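Local coordinates for alkyltransferase-like protein 1 (Schizosaccharomyces pombe, PDB 3GVA) that recognises O6-alkylguanine lesions in DNA, flips the damaged base into a hydrophobic pocket and so presents it to nucleotide excision repair, at residues D4-K9 against P35-Q40; S23-I28 against Q43-L48; W56-N61 against E83-E88. All coordinates share one frame; numbering follows the deposited sequence.

Interaction 1. Residues D4-K9 against P35-Q40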
ATOM      1  N   ASP A   4      12.428  -7.459  13.536  1.00 40.46           N
ATOM      2  CA  ASP A   4      12.382  -8.708  12.780  1.00 38.40           C
ATOM      3  C   ASP A   4      10.993  -9.344  12.860  1.00 34.73           C
ATOM      4  O   ASP A   4      10.410  -9.714  11.835  1.00 31.86           O
ATOM      5  CB  ASP A   4      13.448  -9.692  13.278  1.00 50.98           C
ATOM      6  CG  ASP A   4      13.254 -10.088  14.733  1.00 54.25           C
ATOM      7  OD1 ASP A   4      13.814 -11.128  15.130  1.00 57.07           O
ATOM      8  OD2 ASP A   4      12.557  -9.366  15.478  1.00 53.73           O
ATOM      9  N   GLU A   5      10.449  -9.457  14.069  1.00 30.02           N
ATOM     10  CA  GLU A   5       9.125 -10.041  14.215  1.00 28.60           C
ATOM     11  C   GLU A   5       8.017  -9.059  13.820  1.00 25.61           C
ATOM     12  O   GLU A   5       6.952  -9.474  13.353  1.00 22.23           O
ATOM     13  CB  GLU A   5       8.897 -10.535  15.647  1.00 36.54           C
ATOM     14  CG  GLU A   5       7.750 -11.530  15.722  1.00 44.37           C
ATOM     15  CD  GLU A   5       7.738 -12.364  16.988  1.00 48.93           C
ATOM     16  OE1 GLU A   5       8.817 -12.840  17.407  1.00 51.17           O
ATOM     17  OE2 GLU A   5       6.636 -12.564  17.549  1.00 51.48           O
ATOM     18  N   PHE A   6       8.267  -7.762  13.995  1.00 23.95           N
ATOM     19  CA  PHE A   6       7.270  -6.751  13.643  1.00 21.08           C
ATOM     20  C   PHE A   6       6.997  -6.766  12.140  1.00 20.51           C
ATOM     21  O   PHE A   6       5.854  -6.669  11.712  1.00 20.22           O
ATOM     22  CB  PHE A   6       7.744  -5.349  14.052  1.00 20.09           C
ATOM     23  CG  PHE A   6       6.788  -4.250  13.663  1.00 20.56           C
ATOM     24  CD1 PHE A   6       5.539  -4.145  14.274  1.00 20.62           C
ATOM     25  CD2 PHE A   6       7.124  -3.334  12.667  1.00 21.06           C
ATOM     26  CE1 PHE A   6       4.638  -3.150  13.895  1.00 22.18           C
ATOM     27  CE2 PHE A   6       6.231  -2.335  12.281  1.00 20.48           C
ATOM     28  CZ  PHE A   6       4.986  -2.243  12.895  1.00 22.68           C
ATOM     29  N   TYR A   7       8.057  -6.875  11.344  1.00 18.90           N
ATOM     30  CA  TYR A   7       7.924  -6.893   9.894  1.00 22.21           C
ATOM     31  C   TYR A   7       7.008  -8.023   9.437  1.00 19.43           C
ATOM     32  O   TYR A   7       6.131  -7.815   8.604  1.00 16.09           O
ATOM     33  CB  TYR A   7       9.302  -7.037   9.232  1.00 26.71           C
ATOM     34  CG  TYR A   7      10.117  -5.758   9.172  1.00 31.73           C
ATOM     35  CD1 TYR A   7       9.796  -4.657   9.965  1.00 34.29           C
ATOM     36  CD2 TYR A   7      11.217  -5.655   8.319  1.00 34.43           C
ATOM     37  CE1 TYR A   7      10.555  -3.479   9.913  1.00 36.46           C
ATOM     38  CE2 TYR A   7      11.985  -4.487   8.258  1.00 36.42           C
ATOM     39  CZ  TYR A   7      11.646  -3.403   9.056  1.00 39.10           C
ATOM     40  OH  TYR A   7      12.399  -2.250   8.998  1.00 38.74           O
ATOM     41  N   THR A   8       7.210  -9.215   9.991  1.00 19.63           N
ATOM     42  CA  THR A   8       6.388 -10.363   9.621  1.00 18.60           C
ATOM     43  C   THR A   8       4.920 -10.146   9.996  1.00 18.49           C
ATOM     44  O   THR A   8       4.016 -10.606   9.294  1.00 20.51           O
ATOM     45  CB  THR A   8       6.916 -11.658  10.280  1.00 20.77           C
ATOM     46  OG1 THR A   8       6.782 -11.578  11.704  1.00 28.72           O
ATOM     47  CG2 THR A   8       8.392 -11.843   9.946  1.00 18.15           C
ATOM     48  N   LYS A   9       4.686  -9.431  11.090  1.00 17.62           N
ATOM     49  CA  LYS A   9       3.329  -9.136  11.551  1.00 18.84           C
ATOM     50  C   LYS A   9       2.677  -8.153  10.573  1.00 19.34           C
ATOM     51  O   LYS A   9       1.464  -8.197  10.318  1.00 14.21           O
ATOM     52  CB  LYS A   9       3.387  -8.524  12.952  1.00 34.59           C
ATOM     53  CG  LYS A   9       2.074  -8.581  13.714  1.00 44.23           C
ATOM     54  CD  LYS A   9       2.210  -7.957  15.099  1.00 50.93           C
ATOM     55  CE  LYS A   9       0.979  -8.233  15.952  1.00 56.00           C
ATOM     56  NZ  LYS A   9      -0.289  -7.828  15.274  1.00 60.32           N
ATOM     57  N   PRO A  35      -0.520   1.228  16.921  1.00 35.25           N
ATOM     58  CA  PRO A  35      -0.929   2.554  16.441  1.00 35.47           C
ATOM     59  C   PRO A  35       0.137   3.632  16.247  1.00 34.18           C
ATOM     60  O   PRO A  35      -0.036   4.517  15.414  1.00 36.36           O
ATOM     61  CB  PRO A  35      -2.011   2.967  17.442  1.00 40.10           C
ATOM     62  CG  PRO A  35      -1.649   2.194  18.682  1.00 42.35           C
ATOM     63  CD  PRO A  35      -1.298   0.856  18.116  1.00 39.52           C
ATOM     64  N   SER A  36       1.234   3.568  16.989  1.00 32.46           N
ATOM     65  CA  SER A  36       2.276   4.584  16.849  1.00 32.33           C
ATOM     66  C   SER A  36       3.416   4.162  15.927  1.00 32.16           C
ATOM     67  O   SER A  36       4.386   4.904  15.759  1.00 32.12           O
ATOM     68  CB  SER A  36       2.865   4.932  18.219  1.00 29.19           C
ATOM     69  OG  SER A  36       3.639   3.855  18.719  1.00 32.21           O
ATOM     70  N   TYR A  37       3.293   2.986  15.316  1.00 27.16           N
ATOM     71  CA  TYR A  37       4.349   2.469  14.454  1.00 24.92           C
ATOM     72  C   TYR A  37       4.133   2.619  12.952  1.00 24.26           C
ATOM     73  O   TYR A  37       4.663   1.827  12.173  1.00 24.22           O
ATOM     74  CB  TYR A  37       4.598   0.990  14.775  1.00 37.31           C
ATOM     75  CG  TYR A  37       5.218   0.753  16.134  1.00 39.10           C
ATOM     76  CD1 TYR A  37       4.534   1.083  17.303  1.00 44.01           C
ATOM     77  CD2 TYR A  37       6.504   0.226  16.250  1.00 43.10           C
ATOM     78  CE1 TYR A  37       5.115   0.897  18.558  1.00 46.63           C
ATOM     79  CE2 TYR A  37       7.097   0.035  17.503  1.00 46.98           C
ATOM     80  CZ  TYR A  37       6.396   0.374  18.652  1.00 47.28           C
ATOM     81  OH  TYR A  37       6.972   0.187  19.891  1.00 51.02           O
ATOM     82  N   ALA A  38       3.381   3.634  12.541  1.00 20.90           N
ATOM     83  CA  ALA A  38       3.118   3.838  11.125  1.00 22.12           C
ATOM     84  C   ALA A  38       4.401   3.977  10.312  1.00 21.73           C
ATOM     85  O   ALA A  38       4.497   3.432   9.223  1.00 17.50           O
ATOM     86  CB  ALA A  38       2.223   5.059  10.917  1.00 18.04           C
ATOM     87  N   ARG A  39       5.398   4.687  10.831  1.00 25.20           N
ATOM     88  CA  ARG A  39       6.631   4.832  10.069  1.00 26.36           C
ATOM     89  C   ARG A  39       7.388   3.516   9.996  1.00 27.25           C
ATOM     90  O   ARG A  39       8.058   3.235   8.999  1.00 27.62           O
ATOM     91  CB  ARG A  39       7.513   5.943  10.653  1.00 38.43           C
ATOM     92  CG  ARG A  39       6.945   7.344  10.407  1.00 40.33           C
ATOM     93  CD  ARG A  39       7.910   8.447  10.848  1.00 46.71           C
ATOM     94  NE  ARG A  39       9.082   8.539   9.982  1.00 51.48           N
ATOM     95  CZ  ARG A  39      10.153   9.281  10.252  1.00 54.95           C
ATOM     96  NH1 ARG A  39      10.206   9.996  11.365  1.00 54.61           N
ATOM     97  NH2 ARG A  39      11.173   9.308   9.407  1.00 58.53           N
ATOM     98  N   GLN A  40       7.267   2.706  11.044  1.00 25.79           N
ATOM     99  CA  GLN A  40       7.921   1.402  11.074  1.00 27.56           C
ATOM    100  C   GLN A  40       7.257   0.509  10.035  1.00 26.65           C
ATOM    101  O   GLN A  40       7.929  -0.264   9.350  1.00 26.86           O
ATOM    102  CB  GLN A  40       7.799   0.754  12.457  1.00 32.86           C
ATOM    103  CG  GLN A  40       8.706   1.348  13.523  1.00 37.20           C
ATOM    104  CD  GLN A  40       8.354   2.777  13.864  1.00 40.32           C
ATOM    105  OE1 GLN A  40       7.192   3.103  14.097  1.00 43.39           O
ATOM    106  NE2 GLN A  40       9.362   3.640  13.909  1.00 45.61           N
TER
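Phe6 carries most of this contact, its ring reaching from helix 3-14 to the start of helix 38-46. With CG anti to the backbone N (chi1 178°), the side chain extends across the gap and brings CE2 to 3.5 Å from Gln40 CB, while the carbonyl carbon of Gln40 lies at the ring edge, in its plane. The next rim atom, Phe6 CZ, sits 3.8 Å from Tyr37 CB. Tyr37, the N-cap residue of helix 38-46, brings its own CD2 over one face of Phe6; the two rings are oblique, their planes 47° apart and centroids 5.6 Å apart. Of the Gln40 side chain it is CB that meets Phe6; the bend at chi2 (66°) turns the amide away. Tyr7 adds a looser approach, with CE1 4.2 Å from Gln40 O, and packs farther along the same helix against Gln43, Ala44 and the ring of His47. Lys9 NZ hydrogen-bonds Val32 O. The N-terminal helix thus backs the first turn of the second helix of a helix-turn-helix. That turn also carries Arg39, the finger that donates a hydrogen bond to the orphaned cytosine during nucleotide flipping.

Interaction 2. Residues S23-I28 against Q43-L48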
ATOM      1  N   SER A  23      -5.051  -0.304   1.568  1.00 17.41           N
ATOM      2  CA  SER A  23      -4.915   0.161   2.938  1.00 18.61           C
ATOM      3  C   SER A  23      -3.726   1.112   2.999  1.00 18.52           C
ATOM      4  O   SER A  23      -3.116   1.417   1.966  1.00 17.60           O
ATOM      5  CB  SER A  23      -4.720  -1.016   3.900  1.00 23.52           C
ATOM      6  OG  SER A  23      -4.895  -0.586   5.241  1.00 27.13           O
ATOM      7  N   THR A  24      -3.404   1.590   4.198  1.00 19.83           N
ATOM      8  CA  THR A  24      -2.291   2.523   4.370  1.00 18.18           C
ATOM      9  C   THR A  24      -1.413   2.122   5.556  1.00 21.03           C
ATOM     10  O   THR A  24      -1.805   1.286   6.381  1.00 21.55           O
ATOM     11  CB  THR A  24      -2.805   3.955   4.618  1.00 18.19           C
ATOM     12  OG1 THR A  24      -3.575   3.972   5.826  1.00 21.63           O
ATOM     13  CG2 THR A  24      -3.683   4.422   3.473  1.00 17.49           C
ATOM     14  N   TYR A  25      -0.232   2.726   5.647  1.00 16.19           N
ATOM     15  CA  TYR A  25       0.682   2.432   6.740  1.00 18.95           C
ATOM     16  C   TYR A  25      -0.012   2.654   8.083  1.00 20.00           C
ATOM     17  O   TYR A  25       0.095   1.831   8.996  1.00 18.35           O
ATOM     18  CB  TYR A  25       1.926   3.327   6.677  1.00 21.34           C
ATOM     19  CG  TYR A  25       2.785   3.153   5.442  1.00 22.59           C
ATOM     20  CD1 TYR A  25       2.759   1.970   4.708  1.00 23.39           C
ATOM     21  CD2 TYR A  25       3.652   4.162   5.031  1.00 22.13           C
ATOM     22  CE1 TYR A  25       3.574   1.794   3.591  1.00 24.53           C
ATOM     23  CE2 TYR A  25       4.477   3.998   3.919  1.00 25.62           C
ATOM     24  CZ  TYR A  25       4.431   2.812   3.203  1.00 27.52           C
ATOM     25  OH  TYR A  25       5.242   2.641   2.104  1.00 29.39           O
ATOM     26  N   GLY A  26      -0.726   3.770   8.191  1.00 20.45           N
ATOM     27  CA  GLY A  26      -1.423   4.101   9.423  1.00 22.77           C
ATOM     28  C   GLY A  26      -2.505   3.109   9.788  1.00 24.45           C
ATOM     29  O   GLY A  26      -2.617   2.693  10.943  1.00 23.84           O
ATOM     30  N   GLU A  27      -3.314   2.735   8.803  1.00 24.76           N
ATOM     31  CA  GLU A  27      -4.393   1.781   9.024  1.00 24.39           C
ATOM     32  C   GLU A  27      -3.839   0.432   9.462  1.00 22.64           C
ATOM     33  O   GLU A  27      -4.351  -0.190  10.393  1.00 19.62           O
ATOM     34  CB  GLU A  27      -5.211   1.604   7.741  1.00 24.26           C
ATOM     35  CG  GLU A  27      -6.081   2.786   7.383  1.00 31.58           C
ATOM     36  CD  GLU A  27      -7.207   2.992   8.378  1.00 37.29           C
ATOM     37  OE1 GLU A  27      -7.178   3.998   9.116  1.00 38.30           O
ATOM     38  OE2 GLU A  27      -8.118   2.141   8.426  1.00 37.34           O
ATOM     39  N   ILE A  28      -2.790  -0.023   8.789  1.00 17.56           N
ATOM     40  CA  ILE A  28      -2.196  -1.315   9.120  1.00 19.82           C
ATOM     41  C   ILE A  28      -1.614  -1.293  10.526  1.00 23.31           C
ATOM     42  O   ILE A  28      -1.796  -2.243  11.295  1.00 23.51           O
ATOM     43  CB  ILE A  28      -1.094  -1.695   8.111  1.00 20.91           C
ATOM     44  CG1 ILE A  28      -1.717  -1.924   6.729  1.00 21.63           C
ATOM     45  CG2 ILE A  28      -0.334  -2.931   8.591  1.00 22.14           C
ATOM     46  CD1 ILE A  28      -2.679  -3.108   6.648  1.00 24.36           C
ATOM     47  N   GLN A  43       8.597   1.279   6.852  1.00 22.07           N
ATOM     48  CA  GLN A  43       9.939   0.727   6.727  1.00 24.51           C
ATOM     49  C   GLN A  43       9.845  -0.752   6.336  1.00 23.76           C
ATOM     50  O   GLN A  43      10.564  -1.224   5.454  1.00 20.35           O
ATOM     51  CB  GLN A  43      10.672   0.882   8.058  1.00 47.99           C
ATOM     52  CG  GLN A  43      12.127   1.315   7.945  1.00 58.51           C
ATOM     53  CD  GLN A  43      12.293   2.649   7.238  1.00 61.38           C
ATOM     54  OE1 GLN A  43      11.642   3.632   7.587  1.00 67.57           O
ATOM     55  NE2 GLN A  43      13.173   2.688   6.241  1.00 59.77           N
ATOM     56  N   ALA A  44       8.956  -1.483   6.997  1.00 24.85           N
ATOM     57  CA  ALA A  44       8.771  -2.900   6.690  1.00 27.15           C
ATOM     58  C   ALA A  44       8.432  -3.070   5.213  1.00 26.15           C
ATOM     59  O   ALA A  44       8.992  -3.923   4.522  1.00 27.46           O
ATOM     60  CB  ALA A  44       7.648  -3.484   7.543  1.00 25.09           C
ATOM     61  N   MET A  45       7.506  -2.244   4.738  1.00 28.01           N
ATOM     62  CA  MET A  45       7.064  -2.302   3.351  1.00 27.12           C
ATOM     63  C   MET A  45       8.176  -1.930   2.385  1.00 28.98           C
ATOM     64  O   MET A  45       8.289  -2.506   1.299  1.00 28.85           O
ATOM     65  CB  MET A  45       5.858  -1.374   3.143  1.00 16.98           C
ATOM     66  CG  MET A  45       4.638  -1.788   3.935  1.00 18.22           C
ATOM     67  SD  MET A  45       4.290  -3.539   3.676  1.00 22.73           S
ATOM     68  CE  MET A  45       3.710  -3.496   1.968  1.00 19.79           C
ATOM     69  N   LYS A  46       9.005  -0.976   2.785  1.00 24.44           N
ATOM     70  CA  LYS A  46      10.098  -0.537   1.929  1.00 29.98           C
ATOM     71  C   LYS A  46      11.236  -1.552   1.839  1.00 28.81           C
ATOM     72  O   LYS A  46      11.996  -1.548   0.875  1.00 29.30           O
ATOM     73  CB  LYS A  46      10.620   0.823   2.406  1.00 46.41           C
ATOM     74  CG  LYS A  46       9.564   1.922   2.327  1.00 52.42           C
ATOM     75  CD  LYS A  46      10.128   3.299   2.646  1.00 57.26           C
ATOM     76  CE  LYS A  46      11.084   3.777   1.560  1.00 61.07           C
ATOM     77  NZ  LYS A  46      11.447   5.218   1.722  1.00 61.80           N
ATOM     78  N   HIS A  47      11.335  -2.439   2.822  1.00 33.36           N
ATOM     79  CA  HIS A  47      12.391  -3.447   2.815  1.00 36.28           C
ATOM     80  C   HIS A  47      11.995  -4.749   2.118  1.00 35.16           C
ATOM     81  O   HIS A  47      12.779  -5.695   2.084  1.00 35.59           O
ATOM     82  CB  HIS A  47      12.847  -3.743   4.247  1.00 68.79           C
ATOM     83  CG  HIS A  47      13.506  -2.580   4.921  1.00 76.12           C
ATOM     84  ND1 HIS A  47      14.003  -2.647   6.206  1.00 78.61           N
ATOM     85  CD2 HIS A  47      13.750  -1.319   4.490  1.00 78.43           C
ATOM     86  CE1 HIS A  47      14.524  -1.479   6.538  1.00 78.71           C
ATOM     87  NE2 HIS A  47      14.383  -0.655   5.515  1.00 81.80           N
ATOM     88  N   LEU A  48      10.786  -4.798   1.563  1.00 34.92           N
ATOM     89  CA  LEU A  48      10.313  -5.997   0.873  1.00 31.55           C
ATOM     90  C   LEU A  48      11.020  -6.210  -0.453  1.00 33.59           C
ATOM     91  O   LEU A  48      11.304  -5.257  -1.178  1.00 33.11           O
ATOM     92  CB  LEU A  48       8.806  -5.921   0.617  1.00 26.37           C
ATOM     93  CG  LEU A  48       7.862  -6.428   1.710  1.00 24.91           C
ATOM     94  CD1 LEU A  48       6.403  -6.155   1.319  1.00 20.95           C
ATOM     95  CD2 LEU A  48       8.086  -7.922   1.918  1.00 23.49           C
TER
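Tyr25, at the first turn of helix 25-31, and Met45, near the end of helix 38-46, make the closest backbone approach, their CA atoms 8.6 Å apart. The two helices form the helix-turn-helix of the DNA-binding domain, and this contact joins the start of the first to the end of the second. A rather wide gap between the backbones is bridged by the tyrosine ring, whose CE1 lies 3.8 Å from Met45 CG and 3.9 Å from Met45 CB. The methionine meets it with the root of its chain: bends at chi2 and chi3 carry the sulfur end away, where Met45 packs with Val14, Trp56 and Val59. Tyr25 also touches Val59 of the following loop. The start of the first helix is held by Thr24, an N-cap whose OG1 accepts a nearly straight bond from Glu27 N (3.2 Å, 162°). Tyr25, the residue inferred to be required for phosphate rotation, follows directly on this cap. Its ring is only partly exposed, and its far end skirts the exposed Lys46: the phenol OH passes 4.2 Å from Met45 CB and 4.4 Å from Lys46 CG.

Interaction 3. Residues W56-N61 against E83-E88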
ATOM      1  N   TRP A  56       2.000  -5.994  -1.650  1.00 16.14           N
ATOM      2  CA  TRP A  56       2.380  -4.623  -1.312  1.00 17.94           C
ATOM      3  C   TRP A  56       1.703  -3.557  -2.164  1.00 17.28           C
ATOM      4  O   TRP A  56       1.592  -2.403  -1.754  1.00 16.33           O
ATOM      5  CB  TRP A  56       3.899  -4.458  -1.439  1.00 18.19           C
ATOM      6  CG  TRP A  56       4.400  -4.796  -2.811  1.00 22.01           C
ATOM      7  CD1 TRP A  56       4.760  -6.031  -3.273  1.00 17.40           C
ATOM      8  CD2 TRP A  56       4.510  -3.905  -3.922  1.00 20.74           C
ATOM      9  NE1 TRP A  56       5.081  -5.965  -4.604  1.00 24.18           N
ATOM     10  CE2 TRP A  56       4.937  -4.671  -5.031  1.00 23.48           C
ATOM     11  CE3 TRP A  56       4.284  -2.536  -4.092  1.00 19.82           C
ATOM     12  CZ2 TRP A  56       5.142  -4.111  -6.296  1.00 25.05           C
ATOM     13  CZ3 TRP A  56       4.489  -1.975  -5.350  1.00 24.39           C
ATOM     14  CH2 TRP A  56       4.912  -2.765  -6.437  1.00 22.40           C
ATOM     15  N   HIS A  57       1.250  -3.933  -3.352  1.00 16.94           N
ATOM     16  CA  HIS A  57       0.621  -2.958  -4.228  1.00 18.84           C
ATOM     17  C   HIS A  57      -0.698  -2.443  -3.658  1.00 17.83           C
ATOM     18  O   HIS A  57      -1.198  -1.405  -4.092  1.00 13.99           O
ATOM     19  CB  HIS A  57       0.400  -3.557  -5.624  1.00 19.41           C
ATOM     20  CG  HIS A  57      -0.522  -4.734  -5.635  1.00 18.60           C
ATOM     21  ND1 HIS A  57      -0.173  -5.958  -5.107  1.00 17.70           N
ATOM     22  CD2 HIS A  57      -1.802  -4.860  -6.060  1.00 20.54           C
ATOM     23  CE1 HIS A  57      -1.198  -6.786  -5.202  1.00 18.77           C
ATOM     24  NE2 HIS A  57      -2.201  -6.145  -5.775  1.00 15.09           N
ATOM     25  N   ARG A  58      -1.251  -3.158  -2.678  1.00 16.12           N
ATOM     26  CA  ARG A  58      -2.511  -2.744  -2.063  1.00 15.09           C
ATOM     27  C   ARG A  58      -2.320  -1.733  -0.934  1.00 18.64           C
ATOM     28  O   ARG A  58      -3.285  -1.289  -0.319  1.00 19.88           O
ATOM     29  CB  ARG A  58      -3.279  -3.967  -1.553  1.00 17.80           C
ATOM     30  CG  ARG A  58      -3.765  -4.858  -2.691  1.00 20.09           C
ATOM     31  CD  ARG A  58      -4.467  -6.104  -2.204  1.00 17.73           C
ATOM     32  NE  ARG A  58      -4.640  -7.044  -3.308  1.00 22.66           N
ATOM     33  CZ  ARG A  58      -4.723  -8.363  -3.165  1.00 23.70           C
ATOM     34  NH1 ARG A  58      -4.662  -8.909  -1.959  1.00 19.69           N
ATOM     35  NH2 ARG A  58      -4.818  -9.140  -4.237  1.00 21.47           N
ATOM     36  N   VAL A  59      -1.076  -1.368  -0.660  1.00 19.73           N
ATOM     37  CA  VAL A  59      -0.795  -0.377   0.376  1.00 21.96           C
ATOM     38  C   VAL A  59      -0.420   0.933  -0.337  1.00 23.06           C
ATOM     39  O   VAL A  59       0.518   0.969  -1.133  1.00 19.60           O
ATOM     40  CB  VAL A  59       0.368  -0.841   1.295  1.00 17.59           C
ATOM     41  CG1 VAL A  59       0.573   0.152   2.431  1.00 19.71           C
ATOM     42  CG2 VAL A  59       0.054  -2.217   1.876  1.00 17.87           C
ATOM     43  N   ILE A  60      -1.175   1.999  -0.076  1.00 20.25           N
ATOM     44  CA  ILE A  60      -0.918   3.286  -0.718  1.00 25.88           C
ATOM     45  C   ILE A  60      -0.870   4.380   0.333  1.00 24.44           C
ATOM     46  O   ILE A  60      -1.275   4.157   1.467  1.00 25.47           O
ATOM     47  CB  ILE A  60      -2.035   3.644  -1.731  1.00 28.25           C
ATOM     48  CG1 ILE A  60      -3.374   3.815  -1.004  1.00 26.33           C
ATOM     49  CG2 ILE A  60      -2.159   2.547  -2.776  1.00 35.50           C
ATOM     50  CD1 ILE A  60      -4.514   4.246  -1.912  1.00 34.51           C
ATOM     51  N   ASN A  61      -0.388   5.566  -0.026  1.00 26.64           N
ATOM     52  CA  ASN A  61      -0.353   6.623   0.972  1.00 27.62           C
ATOM     53  C   ASN A  61      -1.759   7.155   1.220  1.00 25.62           C
ATOM     54  O   ASN A  61      -2.663   6.986   0.393  1.00 19.59           O
ATOM     55  CB  ASN A  61       0.627   7.741   0.576  1.00 42.08           C
ATOM     56  CG  ASN A  61       0.356   8.310  -0.789  1.00 44.71           C
ATOM     57  OD1 ASN A  61      -0.658   8.967  -1.008  1.00 48.56           O
ATOM     58  ND2 ASN A  61       1.275   8.067  -1.723  1.00 46.86           N
ATOM     59  N   GLU A  83      -4.815  -1.684 -11.194  1.00 17.68           N
ATOM     60  CA  GLU A  83      -5.790  -1.664 -12.277  1.00 22.92           C
ATOM     61  C   GLU A  83      -6.317  -3.071 -12.593  1.00 23.62           C
ATOM     62  O   GLU A  83      -7.493  -3.234 -12.919  1.00 22.41           O
ATOM     63  CB  GLU A  83      -5.183  -1.007 -13.520  1.00 25.73           C
ATOM     64  CG  GLU A  83      -4.951   0.492 -13.318  1.00 28.31           C
ATOM     65  CD  GLU A  83      -4.596   1.229 -14.593  1.00 31.78           C
ATOM     66  OE1 GLU A  83      -3.553   0.907 -15.195  1.00 37.24           O
ATOM     67  OE2 GLU A  83      -5.360   2.136 -14.996  1.00 35.40           O
ATOM     68  N   GLU A  84      -5.463  -4.084 -12.468  1.00 24.40           N
ATOM     69  CA  GLU A  84      -5.883  -5.461 -12.728  1.00 27.23           C
ATOM     70  C   GLU A  84      -6.927  -5.944 -11.724  1.00 27.16           C
ATOM     71  O   GLU A  84      -7.733  -6.820 -12.036  1.00 27.21           O
ATOM     72  CB  GLU A  84      -4.676  -6.397 -12.712  1.00 29.19           C
ATOM     73  CG  GLU A  84      -3.782  -6.263 -13.929  1.00 33.05           C
ATOM     74  CD  GLU A  84      -2.505  -7.061 -13.804  1.00 33.53           C
ATOM     75  OE1 GLU A  84      -1.745  -7.124 -14.791  1.00 32.21           O
ATOM     76  OE2 GLU A  84      -2.259  -7.620 -12.715  1.00 37.38           O
ATOM     77  N   GLU A  85      -6.916  -5.376 -10.519  1.00 27.76           N
ATOM     78  CA  GLU A  85      -7.888  -5.766  -9.502  1.00 27.40           C
ATOM     79  C   GLU A  85      -9.134  -4.869  -9.510  1.00 28.29           C
ATOM     80  O   GLU A  85      -9.913  -4.855  -8.555  1.00 29.65           O
ATOM     81  CB  GLU A  85      -7.224  -5.788  -8.113  1.00 23.39           C
ATOM     82  CG  GLU A  85      -6.051  -6.763  -8.047  1.00 23.27           C
ATOM     83  CD  GLU A  85      -5.382  -6.848  -6.688  1.00 24.64           C
ATOM     84  OE1 GLU A  85      -4.296  -7.472  -6.613  1.00 24.32           O
ATOM     85  OE2 GLU A  85      -5.927  -6.307  -5.701  1.00 21.00           O
ATOM     86  N   GLY A  86      -9.321  -4.132 -10.602  1.00 25.92           N
ATOM     87  CA  GLY A  86     -10.487  -3.271 -10.736  1.00 25.17           C
ATOM     88  C   GLY A  86     -10.433  -1.858 -10.169  1.00 23.87           C
ATOM     89  O   GLY A  86     -11.447  -1.163 -10.155  1.00 25.41           O
ATOM     90  N   VAL A  87      -9.268  -1.420  -9.709  1.00 22.19           N
ATOM     91  CA  VAL A  87      -9.144  -0.085  -9.140  1.00 19.00           C
ATOM     92  C   VAL A  87      -9.033   0.965 -10.237  1.00 19.25           C
ATOM     93  O   VAL A  87      -8.185   0.863 -11.119  1.00 20.58           O
ATOM     94  CB  VAL A  87      -7.896   0.030  -8.240  1.00 22.57           C
ATOM     95  CG1 VAL A  87      -7.883   1.381  -7.528  1.00 19.83           C
ATOM     96  CG2 VAL A  87      -7.856  -1.115  -7.254  1.00 20.47           C
ATOM     97  N   GLU A  88      -9.895   1.972 -10.169  1.00 18.21           N
ATOM     98  CA  GLU A  88      -9.903   3.063 -11.135  1.00 22.01           C
ATOM     99  C   GLU A  88      -8.811   4.029 -10.715  1.00 22.71           C
ATOM    100  O   GLU A  88      -8.794   4.500  -9.576  1.00 20.33           O
ATOM    101  CB  GLU A  88     -11.263   3.771 -11.121  1.00 23.05           C
ATOM    102  CG  GLU A  88     -11.415   4.900 -12.126  1.00 32.84           C
ATOM    103  CD  GLU A  88     -11.247   4.435 -13.562  1.00 35.23           C
ATOM    104  OE1 GLU A  88     -11.632   3.288 -13.876  1.00 37.90           O
ATOM    105  OE2 GLU A  88     -10.743   5.222 -14.385  1.00 41.75           O
TER
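Glu85 points its carboxylate between the side chains of His57 and Arg58, and each meets it in a different orientation. The side chains of His57 and Glu85 come from opposite directions, and the imidazole presents its NE2 edge to OE1, its plane 85° from the carboxylate. Its NE2 donates to Glu85 OE1 at 2.6 Å, along a fairly straight path that stays close to the ring plane. Arg58 lies across Glu85 at about a right angle, its guanidinium plane 63° from the carboxylate, and grips it side-on. In this salt bridge NE reaches the syn lone pair of Glu85 OE2 at 2.8 Å, and NH2 reaches Glu85 OE1 at 2.9 Å. His57 NE2 and Arg58 NH2 approach OE1 from opposite faces of the carboxylate, both well out of its plane. An extended chain beyond CG lets Glu85 span the distance from the end of helix 73-84, which closes in a Schellman motif with Gly86 at C-prime. Arg58 CG rests over one face of the His57 ring, toward its rim. The histidine-glutamate pair recalls that of the O6-alkylguanine-DNA alkyltransferases, although Trp56 here occupies the position of their reactive cysteine. Glu85 OE2 also accepts from Gly20 N, giving each oxygen two donors; together these bonds fix the rotation of the carboxylate and probably offset much of its charge in this partly buried place.

Overall arrangement
Along the chain, the segments of interactions 1 and 2 alternate, and interaction 3 opens only after both have closed. All three lie within the DNA-binding domain of the MGMT family. Interactions 1 and 2, their centres about 8 Å apart, share helix 38-46, the second of the helix-turn-helix, on which helix 3-14 and helix 25-31 both pack. Interaction 3 has its centre about 14 Å from that of interaction 2 but touches it: Ser23 pairs with Arg58 and Ile60 through the backbone. Interactions 1 and 3 do not touch; about 21 Å separates their centres, on opposite sides of the chain's centre. Interaction 2 thus connects the helices bearing Tyr25 and Arg39 with the loop that reaches helix 73-84.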